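Local coordinates for protein azurocidin (Homo sapiens, PDB 1A7S) that binds heparin and bacterial lipopolysaccharide, kills many Gram-negative bacteria and attracts monocytes and fibroblasts, as a neutrophil-granule homologue of the serine proteases, at residues L30-T38 against I213-G221; Q69-E78 against M91-T102. All coordinates share one frame; numbering follows the deposited sequence. Where two conformers were deposited one is given.

Contact 1 of 2, residues L30-T38 against I213-G221; sequences LIHARFVMT and IDGVLNNPG
Phe35 and Leu217 mark the closest backbone approach between 30-38 and 213-221, their CA atoms 7.3 Å apart. Strand 35-38 runs roughly antiparallel to helix 213-218, at 152°, whereas strand 30-32 makes 71° with it; both axes stay more than 10 Å away, a spacing filled by side chains. A type I turn from His32 to Phe35 joins the two strands, and Ile31 and His32 together face Phe35 in a classic beta bulge, which lets these neighbours both point at the helix. Leu217 reaches into this group with one methyl: its CD2 lies 3.5 Å from Phe35 CD1 and also meets His32 CB, while Ile31 CD1 stands farther off. With CG turned beside its own backbone N (chi1 -67°), the Phe35 ring extends alongside Leu217, the two side chains sliding past each other in opposite senses. Val216 CG1 approaches Phe35 CE2 obliquely at 3.6 Å, and Pro220 CB comes to the ring edge near CZ. This is how the C-terminal helix of the trypsin fold packs on its N-terminal barrel, and the strand side lies within the region that carries antibiotic activity. Deeper along the interface, the Ile31 side chain crosses that of Ile213 at about a right angle, CD1 of Ile31 touching CG2 of Ile213 at 3.8 Å. Met37, bent at its last torsion, sets SD near Ile213 CD1 and also packs on Ala185 and Val188 of strand 184-192. Beyond the helix, Asn219 ND2 donates to Gly215 O at 2.8 Å, on an in-plane lone pair, tying Asn219 to the last turn before Pro220 meets Phe35 and Arg34.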
loop_
_atom_site.group_PDB
_atom_site.type_symbol
_atom_site.label_atom_id
_atom_site.label_comp_id
_atom_site.label_asym_id
_atom_site.label_seq_id
_atom_site.Cartn_x
_atom_site.Cartn_y
_atom_site.Cartn_z
ATOM N N LEU A 30 0.192 -2.012 -7.671
ATOM C CA LEU A 30 -0.453 -2.614 -8.829
ATOM C C LEU A 30 -0.543 -4.112 -8.560
ATOM O O LEU A 30 0.478 -4.763 -8.335
ATOM C CB LEU A 30 0.413 -2.353 -10.088
ATOM C CG LEU A 30 -0.226 -2.758 -11.417
ATOM C CD1 LEU A 30 -1.424 -1.854 -11.756
ATOM C CD2 LEU A 30 0.768 -2.768 -12.532
ATOM N N ILE A 31 -1.759 -4.689 -8.603
ATOM C CA ILE A 31 -1.953 -6.123 -8.346
ATOM C C ILE A 31 -2.537 -6.862 -9.522
ATOM O O ILE A 31 -2.729 -8.103 -9.477
ATOM C CB ILE A 31 -2.801 -6.386 -7.093
ATOM C CG1 ILE A 31 -4.195 -5.746 -7.165
ATOM C CG2 ILE A 31 -2.033 -5.896 -5.847
ATOM C CD1 ILE A 31 -5.245 -6.449 -6.333
ATOM N N HIS A 32 -2.758 -6.179 -10.624
ATOM C CA HIS A 32 -3.365 -6.681 -11.854
ATOM C C HIS A 32 -3.182 -5.538 -12.852
ATOM O O HIS A 32 -3.019 -4.385 -12.478
ATOM C CB HIS A 32 -4.869 -6.940 -11.587
ATOM C CG HIS A 32 -5.670 -7.451 -12.760
ATOM N ND1 HIS A 32 -6.103 -8.710 -13.000
ATOM C CD2 HIS A 32 -6.180 -6.768 -13.732
ATOM C CE1 HIS A 32 -6.798 -8.713 -14.152
ATOM N NE2 HIS A 32 -6.830 -7.462 -14.591
ATOM N N ALA A 33 -3.119 -5.861 -14.153
ATOM C CA ALA A 33 -2.938 -4.827 -15.115
ATOM C C ALA A 33 -3.878 -3.663 -15.006
ATOM O O ALA A 33 -3.554 -2.525 -15.361
ATOM C CB ALA A 33 -3.019 -5.431 -16.550
ATOM N N ARG A 34 -5.062 -3.809 -14.536
ATOM C CA ARG A 34 -6.161 -2.920 -14.399
ATOM C C ARG A 34 -6.513 -2.485 -13.006
ATOM O O ARG A 34 -7.458 -1.700 -12.820
ATOM C CB ARG A 34 -7.429 -3.440 -15.142
ATOM C CG ARG A 34 -8.440 -2.454 -15.560
ATOM C CD ARG A 34 -9.595 -3.176 -16.298
ATOM N NE ARG A 34 -9.170 -3.836 -17.495
ATOM C CZ ARG A 34 -9.227 -3.294 -18.727
ATOM N NH1 ARG A 34 -9.478 -1.992 -18.884
ATOM N NH2 ARG A 34 -8.927 -4.009 -19.836
ATOM N N PHE A 35 -5.797 -2.936 -11.957
ATOM C CA PHE A 35 -6.208 -2.649 -10.616
ATOM C C PHE A 35 -5.021 -2.389 -9.666
ATOM O O PHE A 35 -4.031 -3.092 -9.653
ATOM C CB PHE A 35 -7.022 -3.814 -9.951
ATOM C CG PHE A 35 -8.385 -4.032 -10.599
ATOM C CD1 PHE A 35 -8.459 -4.896 -11.686
ATOM C CD2 PHE A 35 -9.506 -3.476 -10.099
ATOM C CE1 PHE A 35 -9.702 -5.150 -12.244
ATOM C CE2 PHE A 35 -10.744 -3.682 -10.652
ATOM C CZ PHE A 35 -10.826 -4.543 -11.751
ATOM N N VAL A 36 -5.228 -1.359 -8.855
ATOM C CA VAL A 36 -4.365 -0.984 -7.752
ATOM C C VAL A 36 -5.048 -1.255 -6.433
ATOM O O VAL A 36 -6.220 -0.919 -6.219
ATOM C CB VAL A 36 -3.939 0.494 -7.866
ATOM C CG1 VAL A 36 -3.339 1.039 -6.567
ATOM C CG2 VAL A 36 -2.802 0.572 -8.987
ATOM N N MET A 37 -4.299 -1.895 -5.527
ATOM C CA MET A 37 -4.774 -2.195 -4.154
ATOM C C MET A 37 -4.224 -1.120 -3.198
ATOM O O MET A 37 -3.031 -0.818 -3.215
ATOM C CB MET A 37 -4.251 -3.569 -3.727
ATOM C CG MET A 37 -4.659 -3.971 -2.332
ATOM S SD MET A 37 -4.263 -5.702 -1.961
ATOM C CE MET A 37 -2.463 -5.645 -1.848
ATOM N N THR A 38 -5.109 -0.590 -2.385
ATOM C CA THR A 38 -4.794 0.454 -1.427
ATOM C C THR A 38 -5.729 0.295 -0.217
ATOM O O THR A 38 -6.378 -0.753 -0.059
ATOM C CB THR A 38 -4.919 1.836 -2.081
ATOM O OG1 THR A 38 -4.442 2.861 -1.230
ATOM C CG2 THR A 38 -6.274 2.156 -2.572
ATOM N N ILE A 213 -10.996 -10.256 -3.556
ATOM C CA ILE A 213 -10.166 -9.553 -4.535
ATOM C C ILE A 213 -10.309 -10.188 -5.914
ATOM O O ILE A 213 -10.506 -9.530 -6.927
ATOM C CB ILE A 213 -8.693 -9.547 -4.057
ATOM C CG1 ILE A 213 -8.457 -8.619 -2.870
ATOM C CG2 ILE A 213 -7.768 -9.138 -5.226
ATOM C CD1 ILE A 213 -7.145 -8.719 -2.178
ATOM N N ASP A 214 -10.215 -11.542 -5.945
ATOM C CA ASP A 214 -10.330 -12.236 -7.239
ATOM C C ASP A 214 -11.678 -11.955 -7.882
ATOM O O ASP A 214 -11.776 -11.846 -9.124
ATOM C CB ASP A 214 -10.159 -13.726 -7.044
ATOM C CG ASP A 214 -8.750 -14.165 -6.790
ATOM O OD1 ASP A 214 -7.817 -13.342 -6.838
ATOM O OD2 ASP A 214 -8.607 -15.380 -6.510
ATOM N N GLY A 215 -12.731 -11.847 -7.096
ATOM C CA GLY A 215 -14.043 -11.532 -7.671
ATOM C C GLY A 215 -14.001 -10.169 -8.393
ATOM O O GLY A 215 -14.489 -10.026 -9.495
ATOM N N VAL A 216 -13.392 -9.192 -7.697
ATOM C CA VAL A 216 -13.280 -7.874 -8.348
ATOM C C VAL A 216 -12.479 -7.913 -9.604
ATOM O O VAL A 216 -12.861 -7.378 -10.655
ATOM C CB VAL A 216 -12.748 -6.824 -7.365
ATOM C CG1 VAL A 216 -12.488 -5.500 -8.050
ATOM C CG2 VAL A 216 -13.685 -6.658 -6.178
ATOM N N LEU A 217 -11.322 -8.559 -9.565
ATOM C CA LEU A 217 -10.382 -8.619 -10.667
ATOM C C LEU A 217 -10.960 -9.282 -11.924
ATOM O O LEU A 217 -10.639 -8.918 -13.025
ATOM C CB LEU A 217 -9.081 -9.338 -10.337
ATOM C CG LEU A 217 -8.204 -8.822 -9.241
ATOM C CD1 LEU A 217 -6.950 -9.526 -9.001
ATOM C CD2 LEU A 217 -8.060 -7.353 -9.286
ATOM N N ASN A 218 -11.794 -10.295 -11.664
ATOM C CA ASN A 218 -12.372 -11.102 -12.745
ATOM C C ASN A 218 -13.700 -10.507 -13.217
ATOM O O ASN A 218 -14.288 -11.071 -14.180
ATOM C CB ASN A 218 -12.600 -12.517 -12.271
ATOM C CG ASN A 218 -11.305 -13.320 -12.227
ATOM O OD1 ASN A 218 -10.764 -13.723 -11.164
ATOM N ND2 ASN A 218 -10.861 -13.614 -13.461
ATOM N N ASN A 219 -14.194 -9.489 -12.583
ATOM C CA ASN A 219 -15.478 -8.817 -12.967
ATOM C C ASN A 219 -15.303 -7.337 -13.076
ATOM O O ASN A 219 -15.973 -6.565 -12.353
ATOM C CB ASN A 219 -16.572 -9.212 -11.979
ATOM C CG ASN A 219 -16.846 -10.687 -12.049
ATOM O OD1 ASN A 219 -17.637 -11.123 -12.940
ATOM N ND2 ASN A 219 -16.238 -11.481 -11.188
ATOM N N PRO A 220 -14.398 -6.907 -13.936
ATOM C CA PRO A 220 -14.149 -5.470 -14.083
ATOM C C PRO A 220 -15.357 -4.698 -14.516
ATOM O O PRO A 220 -16.230 -5.193 -15.209
ATOM C CB PRO A 220 -13.043 -5.396 -15.136
ATOM C CG PRO A 220 -13.223 -6.652 -15.947
ATOM C CD PRO A 220 -13.587 -7.668 -14.882
ATOM N N GLY A 221 -15.435 -3.437 -14.064
ATOM C CA GLY A 221 -16.556 -2.566 -14.417
ATOM C C GLY A 221 -17.053 -1.828 -13.184
ATOM O O GLY A 221 -16.697 -2.207 -12.031
#

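Contact 2 of 2, residues Q69-E78 against M91-T102; sequences QTFSISSMSE and MLLQLDREANLT. With EOH (ethanol), chain Q.
Two torsions bring Phe71 and Arg97 together: Phe71 CG lies beside its backbone N (chi1 -51°), and Arg97 CG sits between N and the carbonyl carbon (chi1 70°), from where the chain extends to NE. The guanidinium is thereby laid flat on the ring, centres 4.2 Å apart and planes 13° from parallel, a cation-pi stack. Leu95 covers the opposite face, its CD1 3.9 Å from the ring centroid in a CH-pi contact, and Ala99 CB touches CZ. At the guanidinium edge, NH1 and NH2 both donate to Thr70 O, NH2 at 2.9 Å, and NH1 also forms a salt bridge with Asp96 OD1. The second carboxylate oxygen, Asp96 OD2, takes Ser72 N at 2.7 Å through its anti lone pair. The backbones themselves form an antiparallel ladder of the six-stranded N-terminal barrel of the chymotrypsin-like fold, with Ser77 and Leu92 a hydrogen-bonded pair and Met76 and Leu93 a non-hydrogen-bonded one. Past the ladder, the Gln69 amide imitates a strand: OE1 accepts Asn100 N at 2.8 Å on an in-plane lone pair, and NE2 returns a nearly straight bond to Asn100 O. Gln94 OE1 is held by Gly221 N, while its NE2 binds an ethanol. Where the ladder gives way to loop, side chains supply the pairing: three acceptors, Thr70 O, Asp96 OD1 and a water, lie in the plane of the guanidinium and hold its rotation, and the carboxylate of Asp96 probably offsets part of its charge.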
loop_
_atom_site.group_PDB
_atom_site.type_symbol
_atom_site.label_atom_id
_atom_site.label_comp_id
_atom_site.label_asym_id
_atom_site.label_seq_id
_atom_site.Cartn_x
_atom_site.Cartn_y
_atom_site.Cartn_z
ATOM N N GLN A 69 3.443 6.088 -15.658
ATOM C CA GLN A 69 2.179 5.892 -16.236
ATOM C C GLN A 69 1.126 6.450 -15.294
ATOM O O GLN A 69 1.147 6.115 -14.097
ATOM C CB GLN A 69 1.837 4.475 -16.601
ATOM C CG GLN A 69 2.849 3.844 -17.603
ATOM C CD GLN A 69 2.577 2.338 -17.739
ATOM O OE1 GLN A 69 1.414 1.945 -18.006
ATOM N NE2 GLN A 69 3.588 1.537 -17.512
ATOM N N THR A 70 0.237 7.266 -15.752
ATOM C CA THR A 70 -0.791 7.914 -14.986
ATOM C C THR A 70 -2.184 7.481 -15.364
ATOM O O THR A 70 -2.457 7.306 -16.564
ATOM C CB THR A 70 -0.675 9.439 -14.951
ATOM O OG1 THR A 70 0.678 9.798 -14.534
ATOM C CG2 THR A 70 -1.651 10.119 -14.084
ATOM N N PHE A 71 -3.056 7.336 -14.394
ATOM C CA PHE A 71 -4.411 6.853 -14.586
ATOM C C PHE A 71 -5.449 7.571 -13.765
ATOM O O PHE A 71 -5.203 8.054 -12.672
ATOM C CB PHE A 71 -4.511 5.344 -14.133
ATOM C CG PHE A 71 -3.449 4.467 -14.759
ATOM C CD1 PHE A 71 -2.168 4.398 -14.262
ATOM C CD2 PHE A 71 -3.732 3.706 -15.903
ATOM C CE1 PHE A 71 -1.147 3.684 -14.888
ATOM C CE2 PHE A 71 -2.750 2.934 -16.497
ATOM C CZ PHE A 71 -1.450 2.940 -16.012
ATOM N N SER A 72 -6.661 7.588 -14.396
ATOM C CA SER A 72 -7.819 7.997 -13.612
ATOM C C SER A 72 -8.418 6.692 -13.027
ATOM O O SER A 72 -8.087 5.577 -13.470
ATOM C CB SER A 72 -8.900 8.681 -14.464
ATOM O OG SER A 72 -8.403 9.870 -15.102
ATOM N N ILE A 73 -9.304 6.850 -12.096
ATOM C CA ILE A 73 -9.923 5.777 -11.357
ATOM C C ILE A 73 -11.365 5.590 -11.865
ATOM O O ILE A 73 -12.198 6.488 -11.665
ATOM C CB ILE A 73 -9.914 6.009 -9.822
ATOM C CG1 ILE A 73 -8.492 6.152 -9.288
ATOM C CG2 ILE A 73 -10.676 4.897 -9.150
ATOM C CD1 ILE A 73 -8.404 6.748 -7.922
ATOM N N SER A 74 -11.615 4.482 -12.541
ATOM C CA SER A 74 -12.930 4.222 -13.148
ATOM C C SER A 74 -13.925 3.600 -12.144
ATOM O O SER A 74 -15.150 3.716 -12.337
ATOM C CB SER A 74 -12.745 3.309 -14.323
ATOM O OG SER A 74 -11.954 3.848 -15.337
ATOM N N SER A 75 -13.445 3.005 -11.088
ATOM C CA SER A 75 -14.348 2.434 -10.069
ATOM C C SER A 75 -13.559 2.051 -8.846
ATOM O O SER A 75 -12.345 1.817 -8.931
ATOM C CB SER A 75 -15.016 1.176 -10.704
ATOM O OG SER A 75 -14.411 0.035 -10.432
ATOM N N MET A 76 -14.211 2.030 -7.703
ATOM C CA MET A 76 -13.577 1.629 -6.432
ATOM C C MET A 76 -14.427 0.538 -5.813
ATOM O O MET A 76 -15.651 0.621 -5.849
ATOM C CB MET A 76 -13.639 2.875 -5.464
ATOM C CG MET A 76 -12.732 4.039 -6.020
ATOM S SD MET A 76 -12.450 5.221 -4.718
ATOM C CE MET A 76 -12.654 7.066 -6.370
ATOM N N SER A 77 -13.732 -0.419 -5.185
ATOM C CA SER A 77 -14.450 -1.536 -4.589
ATOM C C SER A 77 -13.873 -1.759 -3.154
ATOM O O SER A 77 -12.666 -1.744 -2.987
ATOM C CB SER A 77 -14.179 -2.834 -5.378
ATOM O OG SER A 77 -14.661 -2.690 -6.725
ATOM N N GLU A 78 -14.769 -2.000 -2.230
ATOM C CA GLU A 78 -14.421 -2.382 -0.848
ATOM C C GLU A 78 -15.361 -3.473 -0.362
ATOM O O GLU A 78 -16.383 -3.728 -0.995
ATOM C CB GLU A 78 -14.428 -1.186 0.063
ATOM C CG GLU A 78 -15.655 -0.321 0.009
ATOM C CD GLU A 78 -16.803 -0.774 0.868
ATOM O OE1 GLU A 78 -16.647 -1.279 2.008
ATOM O OE2 GLU A 78 -17.937 -0.712 0.364
ATOM N N MET A 91 -9.152 -1.308 -0.374
ATOM C CA MET A 91 -9.865 -0.743 -1.503
ATOM C C MET A 91 -9.163 -1.138 -2.771
ATOM O O MET A 91 -7.924 -1.051 -2.801
ATOM C CB MET A 91 -9.976 0.770 -1.364
ATOM C CG MET A 91 -10.827 1.373 -2.516
ATOM S SD MET A 91 -11.440 2.894 -2.181
ATOM C CE MET A 91 -12.585 2.727 -0.833
ATOM N N LEU A 92 -9.892 -1.508 -3.785
ATOM C CA LEU A 92 -9.350 -1.761 -5.103
ATOM C C LEU A 92 -9.796 -0.632 -6.031
ATOM O O LEU A 92 -10.979 -0.328 -6.107
ATOM C CB LEU A 92 -9.838 -3.125 -5.645
ATOM C CG LEU A 92 -9.456 -4.306 -4.761
ATOM C CD1 LEU A 92 -9.821 -5.629 -5.505
ATOM C CD2 LEU A 92 -8.039 -4.351 -4.334
ATOM N N LEU A 93 -8.811 -0.112 -6.732
ATOM C CA LEU A 93 -9.039 0.985 -7.700
ATOM C C LEU A 93 -8.880 0.375 -9.101
ATOM O O LEU A 93 -7.842 -0.128 -9.457
ATOM C CB LEU A 93 -7.980 2.056 -7.491
ATOM C CG LEU A 93 -7.771 2.642 -6.101
ATOM C CD1 LEU A 93 -6.669 3.663 -6.064
ATOM C CD2 LEU A 93 -9.066 3.183 -5.544
ATOM N N GLN A 94 -9.980 0.472 -9.850
ATOM C CA GLN A 94 -9.905 0.031 -11.268
ATOM C C GLN A 94 -9.331 1.220 -12.051
ATOM O O GLN A 94 -9.939 2.314 -11.994
ATOM C CB GLN A 94 -11.240 -0.375 -11.795
ATOM C CG GLN A 94 -11.201 -0.874 -13.226
ATOM C CD GLN A 94 -12.449 -1.443 -13.769
ATOM O OE1 GLN A 94 -13.186 -2.131 -13.014
ATOM N NE2 GLN A 94 -12.615 -1.344 -15.082
ATOM N N LEU A 95 -8.271 0.986 -12.735
ATOM C CA LEU A 95 -7.646 2.060 -13.584
ATOM C C LEU A 95 -8.439 2.217 -14.850
ATOM O O LEU A 95 -9.146 1.317 -15.275
ATOM C CB LEU A 95 -6.202 1.620 -13.886
ATOM C CG LEU A 95 -5.346 1.244 -12.707
ATOM C CD1 LEU A 95 -3.948 0.845 -13.185
ATOM C CD2 LEU A 95 -5.240 2.327 -11.712
ATOM N N ASP A 96 -8.276 3.361 -15.521
ATOM C CA ASP A 96 -8.996 3.661 -16.736
ATOM C C ASP A 96 -8.622 2.760 -17.904
ATOM O O ASP A 96 -9.340 2.705 -18.903
ATOM C CB ASP A 96 -8.818 5.105 -17.125
ATOM C CG ASP A 96 -7.421 5.566 -17.488
ATOM O OD1 ASP A 96 -6.933 5.175 -18.609
ATOM O OD2 ASP A 96 -6.685 6.132 -16.726
ATOM N N ARG A 97 -7.490 2.109 -17.817
ATOM C CA ARG A 97 -6.993 1.220 -18.892
ATOM C C ARG A 97 -5.989 0.272 -18.272
ATOM O O ARG A 97 -5.542 0.453 -17.114
ATOM C CB ARG A 97 -6.379 2.057 -20.000
ATOM C CG ARG A 97 -5.043 2.717 -19.524
ATOM C CD ARG A 97 -4.588 3.802 -20.517
ATOM N NE ARG A 97 -3.251 4.319 -20.154
ATOM C CZ ARG A 97 -3.070 5.247 -19.197
ATOM N NH1 ARG A 97 -4.067 5.871 -18.603
ATOM N NH2 ARG A 97 -1.809 5.521 -18.816
ATOM N N GLU A 98 -5.522 -0.736 -18.991
ATOM C CA GLU A 98 -4.464 -1.582 -18.497
ATOM C C GLU A 98 -3.132 -0.847 -18.475
ATOM O O GLU A 98 -2.739 -0.205 -19.436
ATOM C CB GLU A 98 -4.274 -2.839 -19.403
ATOM C CG GLU A 98 -5.462 -3.783 -19.164
ATOM C CD GLU A 98 -5.364 -5.134 -19.778
ATOM O OE1 GLU A 98 -4.350 -5.469 -20.412
ATOM O OE2 GLU A 98 -6.359 -5.895 -19.682
ATOM N N ALA A 99 -2.411 -1.014 -17.375
ATOM C CA ALA A 99 -1.064 -0.514 -17.293
ATOM C C ALA A 99 -0.149 -1.383 -18.174
ATOM O O ALA A 99 -0.376 -2.567 -18.357
ATOM C CB ALA A 99 -0.575 -0.666 -15.850
ATOM N N ASN A 100 0.862 -0.728 -18.719
ATOM C CA ASN A 100 1.858 -1.479 -19.464
ATOM C C ASN A 100 2.887 -2.031 -18.467
ATOM O O ASN A 100 3.327 -1.296 -17.572
ATOM C CB ASN A 100 2.628 -0.579 -20.449
ATOM C CG ASN A 100 2.007 -0.396 -21.758
ATOM O OD1 ASN A 100 1.063 -1.167 -22.115
ATOM N ND2 ASN A 100 2.482 0.567 -22.547
ATOM N N LEU A 101 3.299 -3.249 -18.664
ATOM C CA LEU A 101 4.332 -3.835 -17.748
ATOM C C LEU A 101 5.672 -3.467 -18.354
ATOM O O LEU A 101 6.015 -3.852 -19.447
ATOM C CB LEU A 101 4.127 -5.331 -17.573
ATOM C CG LEU A 101 2.669 -5.677 -17.107
ATOM C CD1 LEU A 101 2.502 -7.152 -17.027
ATOM C CD2 LEU A 101 2.379 -4.944 -15.793
ATOM N N THR A 102 6.478 -2.728 -17.601
ATOM C CA THR A 102 7.758 -2.229 -18.030
ATOM C C THR A 102 8.757 -2.472 -16.914
ATOM O O THR A 102 8.420 -2.949 -15.858
ATOM C CB THR A 102 7.698 -0.708 -18.320
ATOM O OG1 THR A 102 7.467 -0.067 -17.053
ATOM C CG2 THR A 102 6.528 -0.351 -19.209
HETATM C C1 EOH Q . -13.292 -2.525 -17.972
HETATM C C2 EOH Q . -13.145 -3.850 -18.722
HETATM O O EOH Q . -14.396 -2.586 -17.025
HETATM O O HOH W 1 6.447 2.488 -17.302
HETATM O O HOH W 2 0.047 3.523 -19.896
HETATM O O HOH W 3 -12.647 -1.661 -8.233
#

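In the fold
Both contacts serve the same barrel, since strands 35-38 and 91-95 are neighbours in it; Val36 O and Leu93 N probably hydrogen-bond at 2.8 Å. Contact 2 joins two strands within the sheet, whereas contact 1 seats the C-terminal helix against it, across a long separation in sequence. Their chemistry differs accordingly: contact 1 is apolar, without a hydrogen bond between its segments, and a larger share of its touching residues is buried, while contact 2 relies on backbone bonds and, toward its more exposed loop end, on charges and water. Gln94 links them, packing on Phe35 while bonded to Gly221, and Glu98 forms a salt bridge with Arg34.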